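PDB 6F2P: paenibacillus xanthan lyase from Paenibacillus, which cleaves the side chains of the polysaccharide xanthan by beta-elimination, splitting the linkage between the terminal mannose and glucuronate. Local coordinates for residues Ser420-His425 with Glu513-Asn518; Arg573-Gly578 with Leu594-Phe599; Pro767-Ala772 with Asn789-Lys794; Gly793-Phe798 with Lys890-Asn895; Thr947-Phe952 with Ala1017-Thr1022. All blocks are in the same frame, centred on the assembly; numbering follows the deposited sequence.

Interaction 1: residues Ser420-His425 with Glu513-Asn518; sequences SQFNDH and ENRKLN
Gln421 lies across Arg515 and reaches the backbone of Lys516. Its CB approaches Arg515 NH2; CG, anti to the backbone N (chi1 176°), sits over the centre of the guanidinium, 3.5 Å above that plane, and on a different side lies over the Phe422 ring. A bend at chi2 (61°) stacks the amide on the guanidinium, planes 7° apart; Arg515 NH1 bonds to Leu414 O. OE1 then accepts Lys516 N on a lone pair (2.8 Å) and NE2 gives a nearly straight bond to Lys516 O (3.2 Å), much as a neighbouring strand would. This ties the loop after strand 411-415 to strand 508-516 of the super-sandwich domain; Asp418 holds NE2 as well. With an alanine here, Lys516 N and O would probably lose both mates. Lys516 NZ turns the other way, bonding to Ser420 O (3.0 Å) and Asn423 O (2.6 Å) and forming a salt bridge to OD2 of Asp424 (3.5 Å), a residue whose OD1 pairs with Arg597.

Interaction 2: residues Arg573-Gly578 with Leu594-Phe599; sequences REARSG and LHTRNF
Glu574 and Phe599 open a run of antiparallel backbone bonds between strands 566-578 and 595-607. Phe599 N meets Glu574 O at 2.9 Å and Glu574 N returns a bond to Phe599 O; the same two-way exchange recurs at Arg576 with Arg597, where Arg576 N to Arg597 O is 2.7 Å, and at Gly578 with His595. Between them, Ala575 with Asn598 and Ser577 with Thr596 are non-hydrogen-bonded pairs, their alpha carbons 4.3 Å apart in each case, and CA-H...O contacts such as Thr596 CA to Arg576 O (3.1 Å) fill in the rest.

Among the polar side chains, Ser577 OG and Thr596 OG1 face each other across the pair, at a separation too short to be trusted. On the other face Arg576 NH1 makes a salt bridge to Glu574 OE1 (2.9 Å), the carboxylate lying at the guanidinium edge and met on its syn side, while NE goes to Thr429 O.

The apolar part is carried by Arg576 CD, 4.1 Å from Phe599 CD1. A bend at chi3 (60°) swings the guanidinium round so that its plane stands 82° to the ring. Beyond the pair, His595 stacks on His425 and Phe599 packs on helix 426-429. This is a regular antiparallel strand pair inside a five-stranded sheet, with 508-516 beyond one strand and 539-543 beyond the other, in the super-sandwich domain of polysaccharide lyase family 8.

Interaction 3: residues Pro767-Ala772 with Asn789-Lys794; sequences PYEAEA and NASGGK. With CA (calcium ion), chain C.
The backbones of Glu771 and Lys794 come no nearer than 6.4 Å between their CA atoms, and no hydrogen bond joins the main chains of 767-772 and 789-794; a calcium ion sits between them instead. Glu771 reaches it with both carboxylate oxygens, OE2 at 2.3 Å and OE1 at 2.6 Å from the calcium. Glu769 supplies just OE2, at 2.5 Å from the ion. The facing loop contributes main-chain oxygens, Ser791 O at 2.3 Å and Lys794 O at 2.4 Å from the calcium, and Asp894 completes the seven-atom shell with its backbone O and OD1.

Ser791 OG donates to the other oxygen of Glu769, OE1 (2.8 Å), on its syn side, so this carboxylate is gripped by the ion and the serine together, which restrains its rotation. In Glu771, CG lies between the backbone N and carbonyl carbon (chi1 67°), and it packs 3.6 Å from Lys794 CB, the two chains crossing at about a right angle; Lys794 NZ leads off to Asn786. A glutamate from a short strand, a second from the 3-10 turn after it and carbonyls from a loop are consistent with the structural calcium site of CBM6- and CBM35-like beta-sandwich modules.

Interaction 4: residues Gly793-Phe798 with Lys890-Asn895; sequences GKKLGF and KLMLDN. With CA (calcium ion), chain C.
The calcium site of this beta-sandwich module closes one end of an antiparallel strand pair, where Lys794 O and Asp894 OD1 bind the same ion. Asp894 and Asn895 form a classic beta bulge opposite Arg824, and here Asp894 holds the ion twice, through OD1 at 2.3 Å and its backbone O at 2.8 Å from the calcium. Further along, Leu796 N bonds to Leu893 O (2.6 Å), Leu893 N bonds back to Leu796 O, and Phe798 N meets Leu891 O (2.7 Å).

On the buried face Leu891 CD2 sits over the Phe798 ring in a CH-pi contact, 4.1 Å from the centroid and 18° off its normal, while Leu893 CD2 comes obliquely to CZ of the same ring (3.7 Å). Were this ring replaced by a serine, the methyls of Leu891 and Leu893 would probably lose the surface they share, and a gap would open in the core. On the Met892 side of the sheet, CE of the extended Lys795 chain lies 3.5 Å from Met892 SD; the lysine's amine pairs with Asp787.

Strand 794-798 lies between strands 783-786 and 891-900; the latter also pairs with 817-826. Phe798, Leu796 and Leu893 all meet Phe809 on strand 806-813 of the facing sheet.

Interaction 5: residues Thr947-Phe952 with Ala1017-Thr1022; sequences TKSVTF and AIKIRT
Within the golvesin C-terminal domain, Val950 and Phe952 pair with Ile1020 and Ile1018 at the middle of an antiparallel sheet, strand 917-920 flanking one side and 978-984 the other. Val950 and Ile1020 exchange backbone bonds, Ile1020 N to Val950 O being 2.9 Å, and Phe952 does likewise with Ile1018, Phe952 N to Ile1018 O also at 2.9 Å.

Phe952 turns its ring edge to the second strand. Ile1020 CD1 meets CE1 in the ring plane at 3.9 Å, and Ile1018 O lies at the edge, near CD1. The same face is buried against strand 1030-1039, where Phe952 and Ile1018 touch Val1034, and Ile1020 packs on Met966 of strand 960-967.

On the other face Thr951 crosses Lys1019: OG1 is 3.4 Å from both CG and CE of the lysine, since a bend at chi3 (-71°) curls the chain back beside the hydroxyl, while Thr951 CG2 rests on Ala1017 CB (3.7 Å). Past the paired residues, Lys948 N makes a weak bond to Thr1022 OG1 (3.5 Å), which is also bonded by Gly946 N. Gly946 and the adjacent Asp1023 bind a calcium ion, so the pair ends beside a metal site, while its apolar face forms part of the core of a two-sheet beta sandwich.

The five contacts fall into three groups along an elongated chain. Interactions 1 and 2 have centres 10 Å apart and join in one sheet, where Leu517 N lies 2.7 Å from Asn598 O, a probable hydrogen bond; interaction 1 also meets helix 292-307 through Asn423, probably near the cleft that family 8 lyases form between their alpha-helical and super-sandwich domains. Interactions 3 and 4, centres 8 Å apart, share Lys794 and one calcium ion, and Ser791 N probably bonds to Asp894 OD2 (2.6 Å). They lie about 62 Å, centre to centre, from interaction 1. Interaction 5 is farthest out, about 87 Å from interaction 1 and 50 Å from interaction 3 between centres.

Interaction 1: residues Ser420-His425 with Glu513-Asn518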
# COMPACT_ATOMS: atom_id res chain seq x y z
N SER A 420 -15.68 -24.54 1.73
CA SER A 420 -15.34 -24.87 3.11
C SER A 420 -13.84 -24.95 3.34
O SER A 420 -13.40 -25.22 4.45
CB SER A 420 -16.00 -26.19 3.53
OG SER A 420 -15.30 -27.29 2.97
N GLN A 421 -13.07 -24.71 2.28
CA GLN A 421 -11.63 -24.88 2.31
C GLN A 421 -10.96 -24.36 3.59
O GLN A 421 -10.16 -25.06 4.20
CB GLN A 421 -10.98 -24.23 1.08
CG GLN A 421 -9.46 -24.28 1.07
CD GLN A 421 -8.91 -25.70 1.09
OE1 GLN A 421 -7.79 -25.93 1.55
NE2 GLN A 421 -9.69 -26.65 0.59
N PHE A 422 -11.31 -23.14 3.99
CA PHE A 422 -10.62 -22.50 5.10
C PHE A 422 -11.44 -22.51 6.38
O PHE A 422 -10.98 -22.03 7.42
CB PHE A 422 -10.20 -21.07 4.73
CG PHE A 422 -9.28 -21.01 3.56
CD1 PHE A 422 -7.98 -21.50 3.66
CD2 PHE A 422 -9.70 -20.50 2.35
CE1 PHE A 422 -7.13 -21.47 2.58
CE2 PHE A 422 -8.84 -20.47 1.27
CZ PHE A 422 -7.56 -20.95 1.39
N ASN A 423 -12.65 -23.05 6.30
CA ASN A 423 -13.42 -23.38 7.49
C ASN A 423 -13.43 -24.90 7.67
O ASN A 423 -12.53 -25.58 7.18
CB ASN A 423 -14.83 -22.76 7.47
CG ASN A 423 -15.54 -22.94 6.15
OD1 ASN A 423 -16.21 -23.95 5.93
ND2 ASN A 423 -15.41 -21.96 5.25
N ASP A 424 -14.42 -25.44 8.38
CA ASP A 424 -14.48 -26.89 8.59
C ASP A 424 -13.18 -27.37 9.27
O ASP A 424 -12.66 -28.45 8.98
CB ASP A 424 -14.74 -27.58 7.24
CG ASP A 424 -14.81 -29.10 7.34
OD1 ASP A 424 -15.38 -29.62 8.33
OD2 ASP A 424 -14.27 -29.75 6.41
N HIS A 425 -12.66 -26.51 10.15
CA HIS A 425 -11.47 -26.80 10.95
C HIS A 425 -10.15 -26.80 10.19
O HIS A 425 -9.19 -27.43 10.63
CB HIS A 425 -11.62 -28.10 11.74
CG HIS A 425 -12.88 -28.17 12.53
ND1 HIS A 425 -13.18 -27.27 13.53
CD2 HIS A 425 -13.94 -29.01 12.45
CE1 HIS A 425 -14.37 -27.55 14.03
NE2 HIS A 425 -14.85 -28.61 13.39
N GLU A 513 1.72 -25.10 -2.05
CA GLU A 513 0.35 -25.50 -1.76
C GLU A 513 0.28 -26.16 -0.38
O GLU A 513 1.26 -26.73 0.10
CB GLU A 513 -0.14 -26.45 -2.85
CG GLU A 513 -1.59 -26.85 -2.75
CD GLU A 513 -2.53 -25.67 -2.55
OE1 GLU A 513 -3.07 -25.16 -3.55
OE2 GLU A 513 -2.74 -25.26 -1.39
N ASN A 514 -0.88 -26.04 0.26
CA ASN A 514 -1.20 -26.84 1.43
C ASN A 514 -2.71 -26.93 1.51
O ASN A 514 -3.34 -26.25 2.31
CB ASN A 514 -0.61 -26.23 2.71
CG ASN A 514 -0.52 -27.24 3.84
OD1 ASN A 514 -1.17 -28.29 3.79
ND2 ASN A 514 0.28 -26.95 4.85
N ARG A 515 -3.29 -27.77 0.66
CA ARG A 515 -4.73 -27.75 0.43
C ARG A 515 -5.44 -28.79 1.26
O ARG A 515 -4.99 -29.93 1.35
CB ARG A 515 -5.03 -28.03 -1.04
CG ARG A 515 -6.44 -27.69 -1.48
CD ARG A 515 -6.57 -26.19 -1.71
NE ARG A 515 -7.90 -25.81 -2.17
CZ ARG A 515 -8.32 -24.55 -2.25
NH1 ARG A 515 -7.49 -23.57 -1.91
NH2 ARG A 515 -9.54 -24.26 -2.67
N LYS A 516 -6.58 -28.41 1.85
CA LYS A 516 -7.40 -29.39 2.55
C LYS A 516 -8.19 -30.21 1.55
O LYS A 516 -8.74 -29.67 0.59
CB LYS A 516 -8.36 -28.71 3.53
CG LYS A 516 -8.87 -29.65 4.60
CD LYS A 516 -10.26 -29.29 5.02
CE LYS A 516 -10.32 -27.89 5.55
NZ LYS A 516 -11.74 -27.45 5.63
N LEU A 517 -8.24 -31.52 1.78
CA LEU A 517 -8.83 -32.45 0.82
C LEU A 517 -10.22 -32.92 1.26
O LEU A 517 -10.72 -32.49 2.29
CB LEU A 517 -7.90 -33.64 0.61
CG LEU A 517 -6.47 -33.21 0.26
CD1 LEU A 517 -5.56 -34.41 0.02
CD2 LEU A 517 -6.49 -32.29 -0.95
N ASN A 518 -10.83 -33.79 0.46
CA ASN A 518 -12.09 -34.39 0.86
C ASN A 518 -11.90 -35.32 2.06
O ASN A 518 -10.77 -35.49 2.53
CB ASN A 518 -12.77 -35.11 -0.32
CG ASN A 518 -11.93 -36.22 -0.90
OD1 ASN A 518 -11.14 -36.88 -0.21
ND2 ASN A 518 -12.10 -36.46 -2.20
O HOH W 1 -5.07 -24.31 1.75

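Interaction 2: residues Arg573-Gly578 with Leu594-Phe599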
# COMPACT_ATOMS: atom_id res chain seq x y z
N ARG A 573 0.85 -36.14 1.14
CA ARG A 573 -0.57 -36.33 1.38
C ARG A 573 -0.76 -37.02 2.74
O ARG A 573 -0.41 -38.18 2.90
CB ARG A 573 -1.20 -37.15 0.26
CG ARG A 573 -2.69 -37.30 0.37
CD ARG A 573 -3.21 -38.39 -0.54
NE ARG A 573 -2.86 -38.14 -1.93
CZ ARG A 573 -3.70 -37.64 -2.83
NH1 ARG A 573 -4.94 -37.33 -2.48
NH2 ARG A 573 -3.29 -37.44 -4.08
N GLU A 574 -1.28 -36.30 3.73
CA GLU A 574 -1.38 -36.86 5.07
C GLU A 574 -2.66 -36.43 5.77
O GLU A 574 -3.29 -35.45 5.36
CB GLU A 574 -0.17 -36.48 5.92
CG GLU A 574 -0.05 -34.99 6.15
CD GLU A 574 1.01 -34.65 7.16
OE1 GLU A 574 1.13 -33.46 7.53
OE2 GLU A 574 1.72 -35.57 7.59
N ALA A 575 -3.03 -37.18 6.81
CA ALA A 575 -4.12 -36.80 7.70
C ALA A 575 -3.52 -36.06 8.88
O ALA A 575 -2.47 -36.45 9.40
CB ALA A 575 -4.88 -38.02 8.17
N ARG A 576 -4.17 -34.99 9.30
CA ARG A 576 -3.63 -34.23 10.41
C ARG A 576 -4.65 -34.05 11.52
O ARG A 576 -5.84 -33.90 11.27
CB ARG A 576 -3.09 -32.88 9.93
CG ARG A 576 -1.87 -33.04 9.05
CD ARG A 576 -1.30 -31.71 8.66
NE ARG A 576 -0.90 -30.92 9.82
CZ ARG A 576 0.33 -30.92 10.33
NH1 ARG A 576 1.27 -31.69 9.79
NH2 ARG A 576 0.61 -30.15 11.38
N SER A 577 -4.16 -34.10 12.76
CA SER A 577 -5.02 -33.89 13.91
C SER A 577 -4.51 -32.74 14.75
O SER A 577 -3.31 -32.45 14.78
CB SER A 577 -5.16 -35.15 14.76
OG SER A 577 -5.99 -36.10 14.12
N GLY A 578 -5.45 -32.08 15.41
CA GLY A 578 -5.12 -30.99 16.31
C GLY A 578 -6.43 -30.44 16.83
O GLY A 578 -7.51 -30.86 16.39
N LEU A 594 -10.63 -32.67 19.55
CA LEU A 594 -9.71 -33.03 18.49
C LEU A 594 -10.44 -33.15 17.15
O LEU A 594 -11.61 -33.53 17.11
CB LEU A 594 -9.06 -34.36 18.83
CG LEU A 594 -7.76 -34.72 18.12
CD1 LEU A 594 -6.59 -34.03 18.83
CD2 LEU A 594 -7.59 -36.24 18.09
N HIS A 595 -9.74 -32.81 16.07
CA HIS A 595 -10.29 -32.87 14.72
C HIS A 595 -9.24 -33.43 13.79
O HIS A 595 -8.04 -33.18 13.97
CB HIS A 595 -10.67 -31.48 14.23
CG HIS A 595 -11.68 -30.79 15.09
ND1 HIS A 595 -13.01 -31.14 15.10
CD2 HIS A 595 -11.54 -29.77 15.97
CE1 HIS A 595 -13.65 -30.36 15.96
NE2 HIS A 595 -12.78 -29.53 16.50
N THR A 596 -9.68 -34.17 12.78
CA THR A 596 -8.74 -34.74 11.83
C THR A 596 -9.13 -34.37 10.41
O THR A 596 -10.24 -34.66 9.95
CB THR A 596 -8.63 -36.26 11.95
OG1 THR A 596 -8.22 -36.61 13.28
CG2 THR A 596 -7.59 -36.78 10.97
N ARG A 597 -8.21 -33.71 9.71
CA ARG A 597 -8.43 -33.30 8.33
C ARG A 597 -7.28 -33.71 7.42
O ARG A 597 -6.15 -33.90 7.89
CB ARG A 597 -8.65 -31.79 8.27
CG ARG A 597 -9.92 -31.35 8.95
CD ARG A 597 -11.10 -32.00 8.26
NE ARG A 597 -12.38 -31.50 8.75
CZ ARG A 597 -13.14 -32.13 9.64
NH1 ARG A 597 -12.74 -33.30 10.15
NH2 ARG A 597 -14.29 -31.59 10.02
N ASN A 598 -7.57 -33.86 6.13
CA ASN A 598 -6.57 -34.31 5.15
C ASN A 598 -6.01 -33.18 4.31
O ASN A 598 -6.74 -32.28 3.90
CB ASN A 598 -7.17 -35.38 4.25
CG ASN A 598 -7.76 -36.54 5.03
OD1 ASN A 598 -7.12 -37.08 5.94
ND2 ASN A 598 -9.00 -36.91 4.69
N PHE A 599 -4.70 -33.24 4.05
CA PHE A 599 -4.03 -32.15 3.34
C PHE A 599 -3.07 -32.64 2.25
O PHE A 599 -2.39 -33.66 2.40
CB PHE A 599 -3.25 -31.27 4.32
CG PHE A 599 -4.11 -30.44 5.22
CD1 PHE A 599 -4.61 -30.97 6.41
CD2 PHE A 599 -4.41 -29.13 4.90
CE1 PHE A 599 -5.40 -30.19 7.25
CE2 PHE A 599 -5.20 -28.34 5.74
CZ PHE A 599 -5.70 -28.88 6.91

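Interaction 3: residues Pro767-Ala772 with Asn789-Lys794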
# COMPACT_ATOMS: atom_id res chain seq x y z
N PRO A 767 15.00 29.07 -8.90
CA PRO A 767 15.65 28.45 -7.74
C PRO A 767 14.77 27.34 -7.13
O PRO A 767 13.56 27.34 -7.34
CB PRO A 767 15.77 29.61 -6.75
CG PRO A 767 14.58 30.45 -7.04
CD PRO A 767 14.31 30.32 -8.53
N TYR A 768 15.40 26.42 -6.41
CA TYR A 768 14.67 25.39 -5.68
C TYR A 768 14.30 26.00 -4.33
O TYR A 768 15.15 26.08 -3.44
CB TYR A 768 15.56 24.18 -5.42
CG TYR A 768 15.94 23.34 -6.62
CD1 TYR A 768 17.05 23.66 -7.41
CD2 TYR A 768 15.22 22.20 -6.95
CE1 TYR A 768 17.40 22.88 -8.49
CE2 TYR A 768 15.57 21.42 -8.02
CZ TYR A 768 16.66 21.76 -8.79
OH TYR A 768 17.01 20.98 -9.87
N GLU A 769 13.06 26.45 -4.17
CA GLU A 769 12.66 27.11 -2.93
C GLU A 769 12.63 26.16 -1.75
O GLU A 769 11.90 25.16 -1.77
CB GLU A 769 11.30 27.79 -3.09
CG GLU A 769 11.25 28.77 -4.24
CD GLU A 769 11.99 30.06 -3.95
OE1 GLU A 769 11.84 31.01 -4.74
OE2 GLU A 769 12.72 30.14 -2.93
N ALA A 770 13.41 26.47 -0.73
CA ALA A 770 13.53 25.63 0.45
C ALA A 770 12.16 25.38 1.07
O ALA A 770 11.84 24.26 1.46
CB ALA A 770 14.46 26.28 1.47
N GLU A 771 11.35 26.43 1.14
CA GLU A 771 10.03 26.34 1.73
C GLU A 771 9.09 25.38 1.00
O GLU A 771 8.00 25.10 1.49
CB GLU A 771 9.38 27.73 1.80
CG GLU A 771 9.06 28.34 0.44
CD GLU A 771 10.12 29.32 -0.02
OE1 GLU A 771 9.82 30.18 -0.89
OE2 GLU A 771 11.25 29.24 0.50
N ALA A 772 9.48 24.90 -0.17
CA ALA A 772 8.60 24.03 -0.95
C ALA A 772 9.26 22.71 -1.32
O ALA A 772 8.79 21.99 -2.21
CB ALA A 772 8.09 24.75 -2.19
N ASN A 789 12.05 40.00 1.64
CA ASN A 789 13.40 40.02 1.09
C ASN A 789 13.86 38.64 0.60
O ASN A 789 14.95 38.51 0.06
CB ASN A 789 14.41 40.51 2.12
CG ASN A 789 14.14 41.93 2.57
OD1 ASN A 789 14.18 42.22 3.76
ND2 ASN A 789 13.89 42.82 1.60
N ALA A 790 13.03 37.63 0.83
CA ALA A 790 13.40 36.27 0.47
C ALA A 790 12.77 35.87 -0.85
O ALA A 790 11.69 36.34 -1.21
CB ALA A 790 12.98 35.31 1.56
N SER A 791 13.49 35.00 -1.56
CA SER A 791 12.99 34.40 -2.78
C SER A 791 11.67 33.68 -2.51
O SER A 791 11.59 32.82 -1.63
CB SER A 791 14.02 33.41 -3.31
OG SER A 791 13.77 33.08 -4.66
N GLY A 792 10.63 34.05 -3.24
CA GLY A 792 9.32 33.46 -3.06
C GLY A 792 8.60 34.02 -1.85
O GLY A 792 7.50 33.58 -1.50
N GLY A 793 9.22 35.00 -1.19
CA GLY A 793 8.63 35.64 -0.03
C GLY A 793 8.63 34.76 1.20
O GLY A 793 7.98 35.07 2.19
N LYS A 794 9.36 33.65 1.14
CA LYS A 794 9.43 32.72 2.26
C LYS A 794 10.83 32.19 2.47
O LYS A 794 11.58 31.98 1.51
CB LYS A 794 8.46 31.55 2.05
CG LYS A 794 6.99 31.95 2.01
CD LYS A 794 6.10 30.74 1.75
CE LYS A 794 4.63 31.12 1.80
NZ LYS A 794 4.25 31.68 3.13
CA CA C . 12.31 30.94 -0.56

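Interaction 4: residues Gly793-Phe798 with Lys890-Asn895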
# COMPACT_ATOMS: atom_id res chain seq x y z
N GLY A 793 9.22 35.00 -1.19
CA GLY A 793 8.63 35.64 -0.03
C GLY A 793 8.63 34.76 1.20
O GLY A 793 7.98 35.07 2.19
N LYS A 794 9.36 33.65 1.14
CA LYS A 794 9.43 32.72 2.26
C LYS A 794 10.83 32.19 2.47
O LYS A 794 11.58 31.98 1.51
CB LYS A 794 8.46 31.55 2.05
CG LYS A 794 6.99 31.95 2.01
CD LYS A 794 6.10 30.74 1.75
CE LYS A 794 4.63 31.12 1.80
NZ LYS A 794 4.25 31.68 3.13
N LYS A 795 11.19 31.98 3.72
CA LYS A 795 12.46 31.35 4.05
C LYS A 795 12.21 30.16 5.00
O LYS A 795 11.16 30.10 5.65
CB LYS A 795 13.41 32.36 4.69
CG LYS A 795 12.88 32.97 5.97
CD LYS A 795 13.66 34.21 6.39
CE LYS A 795 13.09 34.77 7.70
NZ LYS A 795 13.40 36.20 7.88
N LEU A 796 13.15 29.23 5.06
CA LEU A 796 13.00 28.06 5.93
C LEU A 796 13.94 28.16 7.13
O LEU A 796 15.16 28.13 6.97
CB LEU A 796 13.26 26.76 5.17
CG LEU A 796 12.91 25.49 5.95
CD1 LEU A 796 11.44 25.53 6.32
CD2 LEU A 796 13.24 24.22 5.19
N GLY A 797 13.35 28.28 8.32
CA GLY A 797 14.13 28.43 9.53
C GLY A 797 14.41 27.08 10.14
O GLY A 797 13.51 26.41 10.63
N PHE A 798 15.67 26.66 10.09
CA PHE A 798 16.09 25.44 10.76
C PHE A 798 15.98 25.70 12.25
O PHE A 798 16.15 26.84 12.69
CB PHE A 798 17.53 25.08 10.42
CG PHE A 798 17.72 24.54 9.03
CD1 PHE A 798 16.81 24.83 8.02
CD2 PHE A 798 18.81 23.73 8.74
CE1 PHE A 798 16.99 24.33 6.73
CE2 PHE A 798 19.00 23.22 7.46
CZ PHE A 798 18.09 23.52 6.45
N LYS A 890 20.97 27.50 14.47
CA LYS A 890 19.90 27.56 13.48
C LYS A 890 20.33 28.13 12.13
O LYS A 890 21.53 28.35 11.88
CB LYS A 890 18.69 28.32 14.04
CG LYS A 890 18.09 27.65 15.27
CD LYS A 890 16.83 28.35 15.75
CE LYS A 890 16.27 27.64 16.97
NZ LYS A 890 14.93 28.17 17.34
N LEU A 891 19.36 28.37 11.26
CA LEU A 891 19.66 28.82 9.91
C LEU A 891 18.39 29.28 9.23
O LEU A 891 17.31 28.71 9.46
CB LEU A 891 20.30 27.68 9.12
CG LEU A 891 20.70 27.89 7.66
CD1 LEU A 891 21.86 28.88 7.55
CD2 LEU A 891 21.08 26.56 7.04
N MET A 892 18.50 30.32 8.41
CA MET A 892 17.39 30.78 7.60
C MET A 892 17.66 30.49 6.12
O MET A 892 18.24 31.32 5.41
CB MET A 892 17.15 32.28 7.80
CG MET A 892 16.50 32.65 9.13
SD MET A 892 14.78 32.11 9.22
CE MET A 892 14.58 32.01 11.00
N LEU A 893 17.26 29.31 5.67
CA LEU A 893 17.50 28.88 4.29
C LEU A 893 16.43 29.40 3.32
O LEU A 893 15.24 29.15 3.51
CB LEU A 893 17.58 27.35 4.24
CG LEU A 893 17.78 26.62 2.91
CD1 LEU A 893 19.03 27.11 2.19
CD2 LEU A 893 17.87 25.13 3.18
N ASP A 894 16.86 30.11 2.28
CA ASP A 894 15.91 30.65 1.31
C ASP A 894 15.72 29.71 0.14
O ASP A 894 14.60 29.33 -0.18
CB ASP A 894 16.34 32.05 0.83
CG ASP A 894 15.28 32.74 -0.04
OD1 ASP A 894 14.17 32.18 -0.19
OD2 ASP A 894 15.55 33.84 -0.57
N ASN A 895 16.83 29.33 -0.51
CA ASN A 895 16.75 28.42 -1.65
C ASN A 895 18.08 27.77 -2.03
O ASN A 895 19.11 28.02 -1.40
CB ASN A 895 16.13 29.12 -2.87
CG ASN A 895 16.97 30.27 -3.40
OD1 ASN A 895 18.20 30.28 -3.27
ND2 ASN A 895 16.31 31.25 -4.01
CA CA C . 12.31 30.94 -0.56

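Interaction 5: residues Thr947-Phe952 with Ala1017-Thr1022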
# COMPACT_ATOMS: atom_id res chain seq x y z
N THR A 947 43.51 30.43 -51.13
CA THR A 947 42.82 29.26 -51.66
C THR A 947 42.48 28.32 -50.54
O THR A 947 41.49 27.59 -50.61
CB THR A 947 43.71 28.49 -52.66
OG1 THR A 947 44.66 29.39 -53.25
CG2 THR A 947 42.86 27.86 -53.75
N LYS A 948 43.30 28.34 -49.49
CA LYS A 948 43.20 27.39 -48.39
C LYS A 948 42.35 27.93 -47.23
O LYS A 948 42.20 29.15 -47.07
CB LYS A 948 44.60 27.04 -47.88
CG LYS A 948 45.65 26.81 -48.96
CD LYS A 948 45.87 25.33 -49.22
CE LYS A 948 47.19 25.09 -49.92
NZ LYS A 948 48.36 25.45 -49.06
N SER A 949 41.81 27.02 -46.43
CA SER A 949 41.07 27.36 -45.22
C SER A 949 40.86 26.16 -44.29
O SER A 949 40.73 25.02 -44.74
CB SER A 949 39.72 28.01 -45.56
OG SER A 949 38.81 27.06 -46.11
N VAL A 950 40.85 26.43 -42.99
CA VAL A 950 40.53 25.43 -41.97
C VAL A 950 39.40 25.97 -41.10
O VAL A 950 39.56 27.00 -40.45
CB VAL A 950 41.76 25.10 -41.08
CG1 VAL A 950 41.37 24.16 -39.96
CG2 VAL A 950 42.88 24.51 -41.92
N THR A 951 38.26 25.28 -41.08
CA THR A 951 37.07 25.75 -40.36
C THR A 951 36.70 24.92 -39.13
O THR A 951 36.20 23.80 -39.26
CB THR A 951 35.84 25.84 -41.29
OG1 THR A 951 36.10 26.74 -42.37
CG2 THR A 951 34.61 26.32 -40.53
N PHE A 952 36.95 25.47 -37.94
CA PHE A 952 36.57 24.82 -36.69
C PHE A 952 35.10 25.10 -36.35
O PHE A 952 34.75 26.22 -35.98
CB PHE A 952 37.43 25.34 -35.53
CG PHE A 952 38.91 25.12 -35.71
CD1 PHE A 952 39.70 26.06 -36.35
CD2 PHE A 952 39.52 23.98 -35.20
CE1 PHE A 952 41.07 25.87 -36.50
CE2 PHE A 952 40.90 23.78 -35.35
CZ PHE A 952 41.67 24.73 -36.00
N ALA A 1017 31.08 29.20 -36.55
CA ALA A 1017 32.33 28.67 -37.07
C ALA A 1017 33.50 29.61 -36.81
O ALA A 1017 33.32 30.82 -36.62
CB ALA A 1017 32.21 28.38 -38.55
N ILE A 1018 34.69 29.04 -36.79
CA ILE A 1018 35.91 29.81 -36.63
C ILE A 1018 36.87 29.37 -37.72
O ILE A 1018 37.49 28.31 -37.61
CB ILE A 1018 36.53 29.57 -35.25
CG1 ILE A 1018 35.52 29.93 -34.16
CG2 ILE A 1018 37.80 30.38 -35.08
CD1 ILE A 1018 35.91 29.45 -32.79
N LYS A 1019 36.96 30.17 -38.77
CA LYS A 1019 37.74 29.82 -39.96
C LYS A 1019 39.09 30.54 -40.01
O LYS A 1019 39.20 31.71 -39.64
CB LYS A 1019 36.94 30.12 -41.24
CG LYS A 1019 37.67 29.72 -42.52
CD LYS A 1019 37.02 30.31 -43.78
CE LYS A 1019 35.69 29.65 -44.10
NZ LYS A 1019 35.16 30.12 -45.41
N ILE A 1020 40.11 29.82 -40.45
CA ILE A 1020 41.42 30.40 -40.70
C ILE A 1020 41.65 30.46 -42.21
O ILE A 1020 41.65 29.42 -42.87
CB ILE A 1020 42.53 29.58 -40.04
CG1 ILE A 1020 42.42 29.66 -38.52
CG2 ILE A 1020 43.90 30.06 -40.50
CD1 ILE A 1020 43.36 28.73 -37.79
N ARG A 1021 41.81 31.66 -42.74
CA ARG A 1021 42.04 31.87 -44.17
C ARG A 1021 43.52 32.16 -44.41
O ARG A 1021 44.27 32.40 -43.47
CB ARG A 1021 41.17 33.02 -44.71
CG ARG A 1021 39.71 32.66 -45.00
CD ARG A 1021 38.78 33.85 -44.76
NE ARG A 1021 39.41 35.12 -45.17
CZ ARG A 1021 39.31 36.26 -44.49
NH1 ARG A 1021 38.60 36.32 -43.38
NH2 ARG A 1021 39.92 37.35 -44.94
N THR A 1022 43.93 32.13 -45.68
CA THR A 1022 45.35 32.32 -46.01
C THR A 1022 45.60 33.51 -46.95
O THR A 1022 46.74 33.73 -47.37
CB THR A 1022 45.96 31.04 -46.61
OG1 THR A 1022 45.24 30.68 -47.79
CG2 THR A 1022 45.91 29.90 -45.60